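Local structure of universal stress protein (Mycobacterium smegmatis, 5AHW) at residues V9-S14 against Y68-E73; A38-P43 against V96-E101; V116-I121 against V141-T146. The protein binds cyclic AMP as a homodimer of the universal stress protein family and is probably involved in cyclic-nucleotide signalling in mycobacteria. One frame throughout, in Å; residues are numbered along the deposited sequence.

Interaction 1 of 3, residues V9-S14 against Y68-E73; sequences VGTDGS and YAILRE. With CMP (adenosine-3',5'-cyclic-monophosphate), chain K.
Ile-70, on helix 65-80, drives its side chain into the turn at Thr-11 to Gly-13, the nucleotide-binding loop that follows the first strand of this Rossmann-like alpha/beta fold. Beyond CB the chain forks. CG2, anti to the backbone N (chi1 -69° places CG1 beside that N instead), reaches Gly-13 N at 3.6 Å and the methyl CG2 of Thr-11 at 3.9 Å, the two side chains running antiparallel alongside one another. CG1 lies against Gly-13 CA at 3.7 Å, and at the tip CD1 comes to 3.6 Å from Asp-12 O. Gly-13 has a positive phi of 87°, which suits glycine, and its bare CA lets Ile-70 come in close.

The loop is held in shape largely by its own polar groups, with help from Ser-17 OG. Gly-13 N donates to Thr-11 OG1, forming an ST turn, and Ser-17 OG is hydrogen-bonded both to that hydroxyl and to Asp-12 OD1. Asp-12 OD1 also accepts from Ser-14 N in an Asx turn, met from above the carboxylate plane. Thus Ile-70 packs on the outer side of a loop whose inner side holds the cyclic AMP. There Asp-12 CB lies 3.5 Å from N7 of the adenine. From the ribose, CMP O2' donates a hydrogen bond to Gly-10 O at 2.5 Å.

Interaction 2 of 3, residues A38-P43 against V96-E101; sequences ATAYFP and VDALVE. With CMP (adenosine-3',5'-cyclic-monophosphate), chain K.
Ala-38 and Ala-40 of strand 34-41 meet Leu-99 and Ala-98 of helix 95-105 in a buried, wholly apolar strand-against-helix contact, where the parallel sheet and one of its covering helices come together beside the adenine of cyclic AMP. Both alanines of the strand point their methyls at the helix. Ala-40 CB meets Ala-98 CB at 3.7 Å, methyl to methyl, and these small residues let the backbones approach to 6.1 Å between the CA atoms of Ala-40 and Ala-98. One step along the helix, the longer Leu-99 bridges a wider gap. With CG beside its own backbone N (chi1 -67°), the end of the chain bends back to the strand and its two methyls part: CD2 rests on Ala-38 CB at 4.0 Å, while CD1 comes to 3.6 Å from N3 of the adenine, above the plane of the base and beyond the rim of the ring.

The same strand reads the base through its backbone. Ala-40 N donates to adenine N1 (2.9 Å, N-H...N angle 173°), and the amino group N6 donates to Ala-40 O (2.9 Å, 167°). This nearly straight pair fixes the rotation of the base in its plane and matches adenine's pattern of acceptor next to donor.

Thr-39, between the two alanines, turns to the other side of the sheet, where it packs on Ile-67, Ile-70 and Leu-71 of helix 65-80 and hydrogen-bonds through OG1 to Thr-11 O. Strand 34-41 is therefore sandwiched between helices 65-80 and 95-105, with strands 6-10 and 86-92 as its neighbours in the sheet.

Interaction 3 of 3, residues V116-I121 against V141-T146; sequences VGLSTI and VLIVHT. With CMP (adenosine-3',5'-cyclic-monophosphate), chain K.
Thr-146 OG1 has two polar partners, O1P of the cyclic phosphate at 2.6 Å and Asn-115 OD1, with the methyl CG2 of Val-116 alongside at 4.0 Å. The hydroxyl is put there by a chi1 of 57°, which sets OG1 between the backbone N and the carbonyl carbon, and CG2 of the same threonine also comes near O1P. Val-116 addresses the phosphate ring from the neighbouring loop. Its backbone N donates to O5' at 3.1 Å, a bond bent to 145°, and CG2, lying beside that same N, reaches 3.4 Å from O5' and 3.6 Å from O2P. From these two segments the phosphate receives the Thr-146 hydroxyl and the Val-116 N-H, with a valine methyl against its oxygens; Ser-16 OG, at the start of helix 15-31, adds a further hydrogen bond to the nucleotide.

Farther from the ligand the contact turns purely apolar. Leu-118 CD1 rests on Ile-143 CG2 at 4.1 Å, the two side chains crossing obliquely, and Leu-118 also packs on Pro-130 and Ala-131. Gly-117, between Val-116 and Leu-118, has a positive phi of 104°, where a CB would press on the preceding carbonyl. Residues 116-121 form part of the glycine-rich, Walker A-like motif that begins at Gly-114 and is characteristic of the ATP-binding type of universal stress protein; here it holds cyclic AMP.

The loop leads from strand 110-114 into helix 121-126, with Thr-120 OG1 capping the helix start at Gly-123 N. Strand 140-144 lies next to strand 110-114 at the edge of this chain's sheet, with helix 15-31 packing on Leu-142 and Val-144. Its other edge pairs antiparallel with a strand of the second subunit, so the sheet continues through the dimer.

From the N terminus the chain runs out of strand 6-10 into the loop at 11-14, continues through helix 15-31 and strand 34-41, and closes interaction 1 on reaching helix 65-80. Interaction 2 has by then opened on strand 34-41, and it closes only at helix 95-105, so the two loops cross. They also touch directly, through Val-9 O and Ala-38 N of adjacent strands. Interaction 3 follows in series, closing a shorter loop between the end of strand 110-114 and the last strand. Its centre is about 17 Å from that of interaction 2, yet all three meet one nucleotide: interaction 1 at ribose and base, interaction 2 at the adenine edge, interaction 3 at the phosphate.

Interaction 1 of 3, residues V9-S14 against Y68-E73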
loop_
_atom_site.group_PDB
_atom_site.type_symbol
_atom_site.label_atom_id
_atom_site.label_comp_id
_atom_site.label_asym_id
_atom_site.label_seq_id
_atom_site.Cartn_x
_atom_site.Cartn_y
_atom_site.Cartn_z
ATOM N N VAL B 9 3.545 -0.570 10.967
ATOM C CA VAL B 9 3.431 -1.913 10.445
ATOM C C VAL B 9 2.943 -2.838 11.518
ATOM O O VAL B 9 3.379 -2.778 12.660
ATOM C CB VAL B 9 4.726 -2.445 9.760
ATOM C CG1 VAL B 9 5.946 -2.575 10.703
ATOM C CG2 VAL B 9 4.447 -3.786 9.045
ATOM N N GLY B 10 1.982 -3.678 11.141
ATOM C CA GLY B 10 1.382 -4.666 12.025
ATOM C C GLY B 10 1.973 -6.017 11.761
ATOM O O GLY B 10 2.078 -6.427 10.613
ATOM N N THR B 11 2.459 -6.663 12.820
ATOM C CA THR B 11 2.873 -8.051 12.764
ATOM C C THR B 11 2.225 -8.901 13.858
ATOM O O THR B 11 2.139 -8.440 14.981
ATOM C CB THR B 11 4.400 -8.211 12.858
ATOM O OG1 THR B 11 4.731 -9.621 12.876
ATOM C CG2 THR B 11 4.968 -7.569 14.035
ATOM N N ASP B 12 1.758 -10.110 13.519
ATOM C CA ASP B 12 1.338 -11.126 14.507
ATOM C C ASP B 12 2.392 -12.233 14.739
ATOM O O ASP B 12 2.102 -13.256 15.338
ATOM C CB ASP B 12 0.048 -11.794 14.108
ATOM C CG ASP B 12 0.187 -12.510 12.799
ATOM O OD1 ASP B 12 1.215 -12.250 12.111
ATOM O OD2 ASP B 12 -0.734 -13.253 12.431
ATOM N N GLY B 13 3.614 -12.028 14.288
ATOM C CA GLY B 13 4.627 -13.050 14.430
ATOM C C GLY B 13 4.674 -14.078 13.315
ATOM O O GLY B 13 5.586 -14.900 13.278
ATOM N N SER B 14 3.675 -14.061 12.436
ATOM C CA SER B 14 3.667 -14.938 11.277
ATOM C C SER B 14 4.787 -14.607 10.312
ATOM O O SER B 14 5.120 -13.434 10.210
ATOM C CB SER B 14 2.312 -14.881 10.549
ATOM O OG SER B 14 2.107 -13.624 9.956
ATOM N N TYR B 68 6.618 -9.956 23.125
ATOM C CA TYR B 68 7.920 -9.266 23.005
ATOM C C TYR B 68 8.898 -10.074 22.144
ATOM O O TYR B 68 9.767 -9.516 21.496
ATOM C CB TYR B 68 8.498 -8.875 24.369
ATOM C CG TYR B 68 7.746 -7.694 25.047
ATOM C CD1 TYR B 68 6.443 -7.860 25.508
ATOM C CD2 TYR B 68 8.336 -6.446 25.217
ATOM C CE1 TYR B 68 5.742 -6.831 26.089
ATOM C CE2 TYR B 68 7.637 -5.408 25.799
ATOM C CZ TYR B 68 6.331 -5.594 26.243
ATOM O OH TYR B 68 5.573 -4.588 26.892
ATOM N N ALA B 69 8.763 -11.384 22.096
ATOM C CA ALA B 69 9.596 -12.153 21.146
ATOM C C ALA B 69 9.285 -11.752 19.680
ATOM O O ALA B 69 10.170 -11.481 18.895
ATOM C CB ALA B 69 9.423 -13.645 21.363
ATOM N N ILE B 70 8.001 -11.652 19.366
ATOM C CA ILE B 70 7.514 -11.138 18.077
ATOM C C ILE B 70 8.055 -9.742 17.808
ATOM O O ILE B 70 8.485 -9.445 16.678
ATOM C CB ILE B 70 5.965 -11.069 18.048
ATOM C CG1 ILE B 70 5.424 -12.474 18.034
ATOM C CG2 ILE B 70 5.438 -10.291 16.850
ATOM C CD1 ILE B 70 3.936 -12.616 18.370
ATOM N N LEU B 71 7.998 -8.849 18.790
ATOM C CA LEU B 71 8.475 -7.499 18.512
ATOM C C LEU B 71 9.986 -7.467 18.279
ATOM O O LEU B 71 10.386 -6.787 17.373
ATOM C CB LEU B 71 8.041 -6.481 19.590
ATOM C CG LEU B 71 6.530 -6.242 19.428
ATOM C CD1 LEU B 71 5.956 -5.676 20.709
ATOM C CD2 LEU B 71 6.194 -5.354 18.235
ATOM N N ARG B 72 10.807 -8.175 19.065
ATOM C CA ARG B 72 12.253 -8.155 18.793
ATOM C C ARG B 72 12.622 -8.771 17.437
ATOM O O ARG B 72 13.427 -8.225 16.687
ATOM C CB ARG B 72 13.124 -8.717 19.936
ATOM C CG ARG B 72 12.740 -10.078 20.475
ATOM C CD ARG B 72 13.677 -10.554 21.601
ATOM N NE ARG B 72 12.998 -11.456 22.567
ATOM C CZ ARG B 72 12.261 -11.062 23.616
ATOM N NH1 ARG B 72 12.077 -9.765 23.904
ATOM N NH2 ARG B 72 11.701 -11.979 24.399
ATOM N N GLU B 73 12.031 -9.895 17.070
ATOM C CA GLU B 73 12.312 -10.427 15.750
ATOM C C GLU B 73 11.865 -9.439 14.675
ATOM O O GLU B 73 12.625 -9.176 13.746
ATOM C CB GLU B 73 11.719 -11.808 15.563
ATOM C CG GLU B 73 11.950 -12.418 14.170
ATOM C CD GLU B 73 13.409 -12.807 13.855
ATOM O OE1 GLU B 73 14.276 -12.893 14.777
ATOM O OE2 GLU B 73 13.672 -13.046 12.642
HETATM P P CMP K . 0.090 -11.112 7.091
HETATM O O1P CMP K . 1.115 -11.185 5.965
HETATM O O2P CMP K . 0.205 -12.275 7.961
HETATM O "O5'" CMP K . -1.389 -10.834 6.612
HETATM C "C5'" CMP K . -2.451 -10.271 7.421
HETATM C "C4'" CMP K . -1.845 -9.122 8.177
HETATM O "O4'" CMP K . -2.698 -8.571 9.166
HETATM C "C3'" CMP K . -0.621 -9.477 8.933
HETATM O "O3'" CMP K . 0.400 -9.800 8.000
HETATM C "C2'" CMP K . -0.416 -8.239 9.818
HETATM O "O2'" CMP K . 0.146 -7.117 9.124
HETATM C "C1'" CMP K . -1.885 -7.943 10.163
HETATM N N9 CMP K . -2.146 -8.555 11.488
HETATM C C8 CMP K . -2.766 -9.724 11.740
HETATM N N7 CMP K . -2.758 -9.998 13.053
HETATM C C5 CMP K . -2.152 -9.002 13.655
HETATM C C6 CMP K . -1.835 -8.629 15.046
HETATM N N6 CMP K . -2.193 -9.435 16.035
HETATM N N1 CMP K . -1.179 -7.483 15.273
HETATM C C2 CMP K . -0.806 -6.656 14.290
HETATM N N3 CMP K . -1.046 -6.932 12.991
HETATM C C4 CMP K . -1.708 -8.062 12.630
#

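Interaction 2 of 3, residues A38-P43 against V96-E101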
loop_
_atom_site.group_PDB
_atom_site.type_symbol
_atom_site.label_atom_id
_atom_site.label_comp_id
_atom_site.label_asym_id
_atom_site.label_seq_id
_atom_site.Cartn_x
_atom_site.Cartn_y
_atom_site.Cartn_z
ATOM N N ALA B 38 3.849 -2.667 15.402
ATOM C CA ALA B 38 2.773 -2.938 16.345
ATOM C C ALA B 38 2.294 -4.395 16.321
ATOM O O ALA B 38 2.178 -5.010 15.260
ATOM C CB ALA B 38 1.601 -1.991 16.082
ATOM N N THR B 39 2.051 -4.950 17.496
ATOM C CA THR B 39 1.509 -6.272 17.614
ATOM C C THR B 39 0.319 -6.184 18.564
ATOM O O THR B 39 0.450 -5.789 19.773
ATOM C CB THR B 39 2.524 -7.267 18.182
ATOM O OG1 THR B 39 3.603 -7.415 17.268
ATOM C CG2 THR B 39 1.901 -8.622 18.400
ATOM N N ALA B 40 -0.847 -6.526 18.030
ATOM C CA ALA B 40 -2.068 -6.472 18.843
ATOM C C ALA B 40 -2.234 -7.811 19.494
ATOM O O ALA B 40 -1.982 -8.832 18.862
ATOM C CB ALA B 40 -3.287 -6.185 17.985
ATOM N N TYR B 41 -2.682 -7.834 20.726
ATOM C CA TYR B 41 -2.975 -9.103 21.391
ATOM C C TYR B 41 -4.034 -8.911 22.530
ATOM O O TYR B 41 -4.157 -7.835 23.069
ATOM C CB TYR B 41 -1.673 -9.712 21.954
ATOM C CG TYR B 41 -1.162 -8.976 23.146
ATOM C CD1 TYR B 41 -0.519 -7.771 23.019
ATOM C CD2 TYR B 41 -1.362 -9.466 24.419
ATOM C CE1 TYR B 41 -0.083 -7.067 24.129
ATOM C CE2 TYR B 41 -0.936 -8.766 25.551
ATOM C CZ TYR B 41 -0.289 -7.577 25.402
ATOM O OH TYR B 41 0.152 -6.906 26.532
ATOM N N PHE B 42 -4.808 -9.965 22.818
ATOM C CA PHE B 42 -5.697 -10.066 24.021
ATOM C C PHE B 42 -4.931 -10.871 25.107
ATOM O O PHE B 42 -4.737 -12.064 24.946
ATOM C CB PHE B 42 -6.977 -10.849 23.691
ATOM C CG PHE B 42 -7.714 -10.452 22.396
ATOM C CD1 PHE B 42 -8.423 -9.250 22.304
ATOM C CD2 PHE B 42 -7.834 -11.371 21.330
ATOM C CE1 PHE B 42 -9.181 -8.956 21.181
ATOM C CE2 PHE B 42 -8.577 -11.065 20.159
ATOM C CZ PHE B 42 -9.255 -9.854 20.096
ATOM N N PRO B 43 -4.467 -10.253 26.198
ATOM C CA PRO B 43 -3.545 -10.976 27.140
ATOM C C PRO B 43 -4.123 -12.243 27.795
ATOM O O PRO B 43 -5.301 -12.236 28.145
ATOM C CB PRO B 43 -3.284 -9.943 28.243
ATOM C CG PRO B 43 -4.515 -9.085 28.232
ATOM C CD PRO B 43 -4.919 -8.975 26.771
ATOM N N VAL B 96 -7.561 -5.023 14.098
ATOM C CA VAL B 96 -7.990 -3.909 13.252
ATOM C C VAL B 96 -8.028 -2.553 14.023
ATOM O O VAL B 96 -7.451 -1.472 13.607
ATOM C CB VAL B 96 -9.356 -4.204 12.578
ATOM C CG1 VAL B 96 -9.809 -2.993 11.779
ATOM C CG2 VAL B 96 -9.208 -5.389 11.650
ATOM N N ASP B 97 -8.725 -2.631 15.141
ATOM C CA ASP B 97 -8.839 -1.529 16.093
ATOM C C ASP B 97 -7.440 -1.064 16.495
ATOM O O ASP B 97 -7.144 0.121 16.507
ATOM C CB ASP B 97 -9.585 -2.000 17.401
ATOM C CG ASP B 97 -11.164 -2.224 17.219
ATOM O OD1 ASP B 97 -11.787 -1.794 16.215
ATOM O OD2 ASP B 97 -11.789 -2.790 18.148
ATOM N N ALA B 98 -6.574 -1.985 16.890
ATOM C CA ALA B 98 -5.294 -1.527 17.409
ATOM C C ALA B 98 -4.493 -0.787 16.329
ATOM O O ALA B 98 -3.929 0.266 16.608
ATOM C CB ALA B 98 -4.494 -2.706 17.974
ATOM N N LEU B 99 -4.504 -1.275 15.084
ATOM C CA LEU B 99 -3.680 -0.670 14.016
ATOM C C LEU B 99 -4.263 0.674 13.560
ATOM O O LEU B 99 -3.533 1.673 13.479
ATOM C CB LEU B 99 -3.504 -1.592 12.816
ATOM C CG LEU B 99 -2.694 -2.828 13.131
ATOM C CD1 LEU B 99 -2.815 -3.893 12.046
ATOM C CD2 LEU B 99 -1.236 -2.482 13.297
ATOM N N VAL B 100 -5.574 0.738 13.366
ATOM C CA VAL B 100 -6.207 2.006 12.961
ATOM C C VAL B 100 -6.130 3.056 14.014
ATOM O O VAL B 100 -5.779 4.224 13.756
ATOM C CB VAL B 100 -7.635 1.794 12.527
ATOM C CG1 VAL B 100 -8.255 3.107 12.145
ATOM C CG2 VAL B 100 -7.622 0.871 11.295
ATOM N N GLU B 101 -6.389 2.662 15.233
ATOM C CA GLU B 101 -6.265 3.661 16.295
ATOM C C GLU B 101 -4.844 4.149 16.489
ATOM O O GLU B 101 -4.639 5.329 16.750
ATOM C CB GLU B 101 -6.830 3.136 17.613
ATOM C CG GLU B 101 -8.320 2.850 17.499
ATOM C CD GLU B 101 -8.936 2.177 18.724
ATOM O OE1 GLU B 101 -8.265 2.044 19.803
ATOM O OE2 GLU B 101 -10.118 1.747 18.539
HETATM P P CMP K . 0.090 -11.112 7.091
HETATM O O1P CMP K . 1.115 -11.185 5.965
HETATM O O2P CMP K . 0.205 -12.275 7.961
HETATM O "O5'" CMP K . -1.389 -10.834 6.612
HETATM C "C5'" CMP K . -2.451 -10.271 7.421
HETATM C "C4'" CMP K . -1.845 -9.122 8.177
HETATM O "O4'" CMP K . -2.698 -8.571 9.166
HETATM C "C3'" CMP K . -0.621 -9.477 8.933
HETATM O "O3'" CMP K . 0.400 -9.800 8.000
HETATM C "C2'" CMP K . -0.416 -8.239 9.818
HETATM O "O2'" CMP K . 0.146 -7.117 9.124
HETATM C "C1'" CMP K . -1.885 -7.943 10.163
HETATM N N9 CMP K . -2.146 -8.555 11.488
HETATM C C8 CMP K . -2.766 -9.724 11.740
HETATM N N7 CMP K . -2.758 -9.998 13.053
HETATM C C5 CMP K . -2.152 -9.002 13.655
HETATM C C6 CMP K . -1.835 -8.629 15.046
HETATM N N6 CMP K . -2.193 -9.435 16.035
HETATM N N1 CMP K . -1.179 -7.483 15.273
HETATM C C2 CMP K . -0.806 -6.656 14.290
HETATM N N3 CMP K . -1.046 -6.932 12.991
HETATM C C4 CMP K . -1.708 -8.062 12.630
#

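Interaction 3 of 3, residues V116-I121 against V141-T146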
loop_
_atom_site.group_PDB
_atom_site.type_symbol
_atom_site.label_atom_id
_atom_site.label_comp_id
_atom_site.label_asym_id
_atom_site.label_seq_id
_atom_site.Cartn_x
_atom_site.Cartn_y
_atom_site.Cartn_z
ATOM N N VAL B 116 -2.854 -11.672 4.071
ATOM C CA VAL B 116 -3.428 -12.964 4.436
ATOM C C VAL B 116 -4.856 -12.701 4.754
ATOM O O VAL B 116 -5.167 -11.816 5.512
ATOM C CB VAL B 116 -2.689 -13.596 5.620
ATOM C CG1 VAL B 116 -3.411 -14.821 6.164
ATOM C CG2 VAL B 116 -1.269 -13.947 5.186
ATOM N N GLY B 117 -5.747 -13.461 4.143
ATOM C CA GLY B 117 -7.166 -13.367 4.446
ATOM C C GLY B 117 -7.993 -12.628 3.406
ATOM O O GLY B 117 -9.232 -12.812 3.343
ATOM N N LEU B 118 -7.330 -11.882 2.508
ATOM C CA LEU B 118 -8.059 -11.082 1.572
ATOM C C LEU B 118 -8.778 -11.861 0.516
ATOM O O LEU B 118 -9.656 -11.340 -0.160
ATOM C CB LEU B 118 -7.054 -10.208 0.770
ATOM C CG LEU B 118 -6.616 -8.869 1.217
ATOM C CD1 LEU B 118 -5.920 -8.219 0.022
ATOM C CD2 LEU B 118 -7.828 -8.083 1.732
ATOM N N SER B 119 -8.351 -13.066 0.226
ATOM C CA SER B 119 -8.957 -13.696 -0.891
ATOM C C SER B 119 -10.048 -14.758 -0.533
ATOM O O SER B 119 -10.709 -15.236 -1.454
ATOM C CB SER B 119 -7.849 -14.391 -1.732
ATOM O OG SER B 119 -7.310 -15.451 -0.921
ATOM N N THR B 120 -10.168 -15.201 0.728
ATOM C CA THR B 120 -11.150 -16.229 1.040
ATOM C C THR B 120 -12.552 -15.628 1.015
ATOM O O THR B 120 -12.743 -14.407 1.291
ATOM C CB THR B 120 -10.936 -16.911 2.390
ATOM O OG1 THR B 120 -11.109 -15.951 3.462
ATOM C CG2 THR B 120 -9.621 -17.579 2.437
ATOM N N ILE B 121 -13.548 -16.469 0.707
ATOM C CA ILE B 121 -14.911 -15.969 0.671
ATOM C C ILE B 121 -15.354 -15.574 2.084
ATOM O O ILE B 121 -15.992 -14.560 2.282
ATOM C CB ILE B 121 -15.883 -16.926 0.010
ATOM C CG1 ILE B 121 -15.434 -17.224 -1.423
ATOM C CG2 ILE B 121 -17.250 -16.283 -0.063
ATOM C CD1 ILE B 121 -15.277 -15.980 -2.329
ATOM N N VAL B 141 -2.583 3.107 2.840
ATOM C CA VAL B 141 -2.387 1.743 3.287
ATOM C C VAL B 141 -1.615 0.946 2.252
ATOM O O VAL B 141 -2.038 0.882 1.106
ATOM C CB VAL B 141 -3.736 1.079 3.528
ATOM C CG1 VAL B 141 -3.558 -0.376 3.834
ATOM C CG2 VAL B 141 -4.362 1.728 4.762
ATOM N N LEU B 142 -0.538 0.306 2.676
ATOM C CA LEU B 142 0.200 -0.588 1.808
ATOM C C LEU B 142 -0.203 -2.023 2.219
ATOM O O LEU B 142 -0.014 -2.445 3.353
ATOM C CB LEU B 142 1.695 -0.425 2.000
ATOM C CG LEU B 142 2.611 -1.281 1.150
ATOM C CD1 LEU B 142 2.466 -0.903 -0.339
ATOM C CD2 LEU B 142 4.098 -1.129 1.542
ATOM N N ILE B 143 -0.675 -2.761 1.240
ATOM C CA ILE B 143 -0.948 -4.155 1.379
ATOM C C ILE B 143 0.134 -4.896 0.708
ATOM O O ILE B 143 0.198 -4.892 -0.479
ATOM C CB ILE B 143 -2.354 -4.472 0.816
ATOM C CG1 ILE B 143 -3.418 -3.754 1.696
ATOM C CG2 ILE B 143 -2.622 -5.998 0.845
ATOM C CD1 ILE B 143 -4.826 -3.950 1.207
ATOM N N VAL B 144 1.024 -5.487 1.498
ATOM C CA VAL B 144 2.163 -6.233 0.996
ATOM C C VAL B 144 1.706 -7.606 0.559
ATOM O O VAL B 144 0.926 -8.241 1.294
ATOM C CB VAL B 144 3.210 -6.373 2.113
ATOM C CG1 VAL B 144 4.411 -7.207 1.642
ATOM C CG2 VAL B 144 3.639 -4.971 2.563
ATOM N N HIS B 145 2.115 -8.071 -0.638
ATOM C CA HIS B 145 1.675 -9.387 -1.117
ATOM C C HIS B 145 2.490 -10.474 -0.412
ATOM O O HIS B 145 3.548 -10.845 -0.853
ATOM C CB HIS B 145 1.883 -9.524 -2.627
ATOM C CG HIS B 145 1.002 -10.555 -3.258
ATOM N ND1 HIS B 145 1.489 -11.711 -3.843
ATOM C CD2 HIS B 145 -0.346 -10.589 -3.406
ATOM C CE1 HIS B 145 0.472 -12.419 -4.309
ATOM N NE2 HIS B 145 -0.651 -11.759 -4.060
ATOM N N THR B 146 1.998 -11.016 0.677
ATOM C CA THR B 146 2.803 -11.891 1.501
ATOM C C THR B 146 2.315 -13.308 1.397
ATOM O O THR B 146 2.948 -14.222 1.893
ATOM C CB THR B 146 2.684 -11.468 2.987
ATOM O OG1 THR B 146 1.297 -11.477 3.387
ATOM C CG2 THR B 146 3.289 -10.088 3.182
HETATM P P CMP K . 0.090 -11.112 7.091
HETATM O O1P CMP K . 1.115 -11.185 5.965
HETATM O O2P CMP K . 0.205 -12.275 7.961
HETATM O "O5'" CMP K . -1.389 -10.834 6.612
HETATM C "C5'" CMP K . -2.451 -10.271 7.421
HETATM C "C4'" CMP K . -1.845 -9.122 8.177
HETATM O "O4'" CMP K . -2.698 -8.571 9.166
HETATM C "C3'" CMP K . -0.621 -9.477 8.933
HETATM O "O3'" CMP K . 0.400 -9.800 8.000
HETATM C "C2'" CMP K . -0.416 -8.239 9.818
HETATM O "O2'" CMP K . 0.146 -7.117 9.124
HETATM C "C1'" CMP K . -1.885 -7.943 10.163
HETATM N N9 CMP K . -2.146 -8.555 11.488
HETATM C C8 CMP K . -2.766 -9.724 11.740
HETATM N N7 CMP K . -2.758 -9.998 13.053
HETATM C C5 CMP K . -2.152 -9.002 13.655
HETATM C C6 CMP K . -1.835 -8.629 15.046
HETATM N N6 CMP K . -2.193 -9.435 16.035
HETATM N N1 CMP K . -1.179 -7.483 15.273
HETATM C C2 CMP K . -0.806 -6.656 14.290
HETATM N N3 CMP K . -1.046 -6.932 12.991
HETATM C C4 CMP K . -1.708 -8.062 12.630
#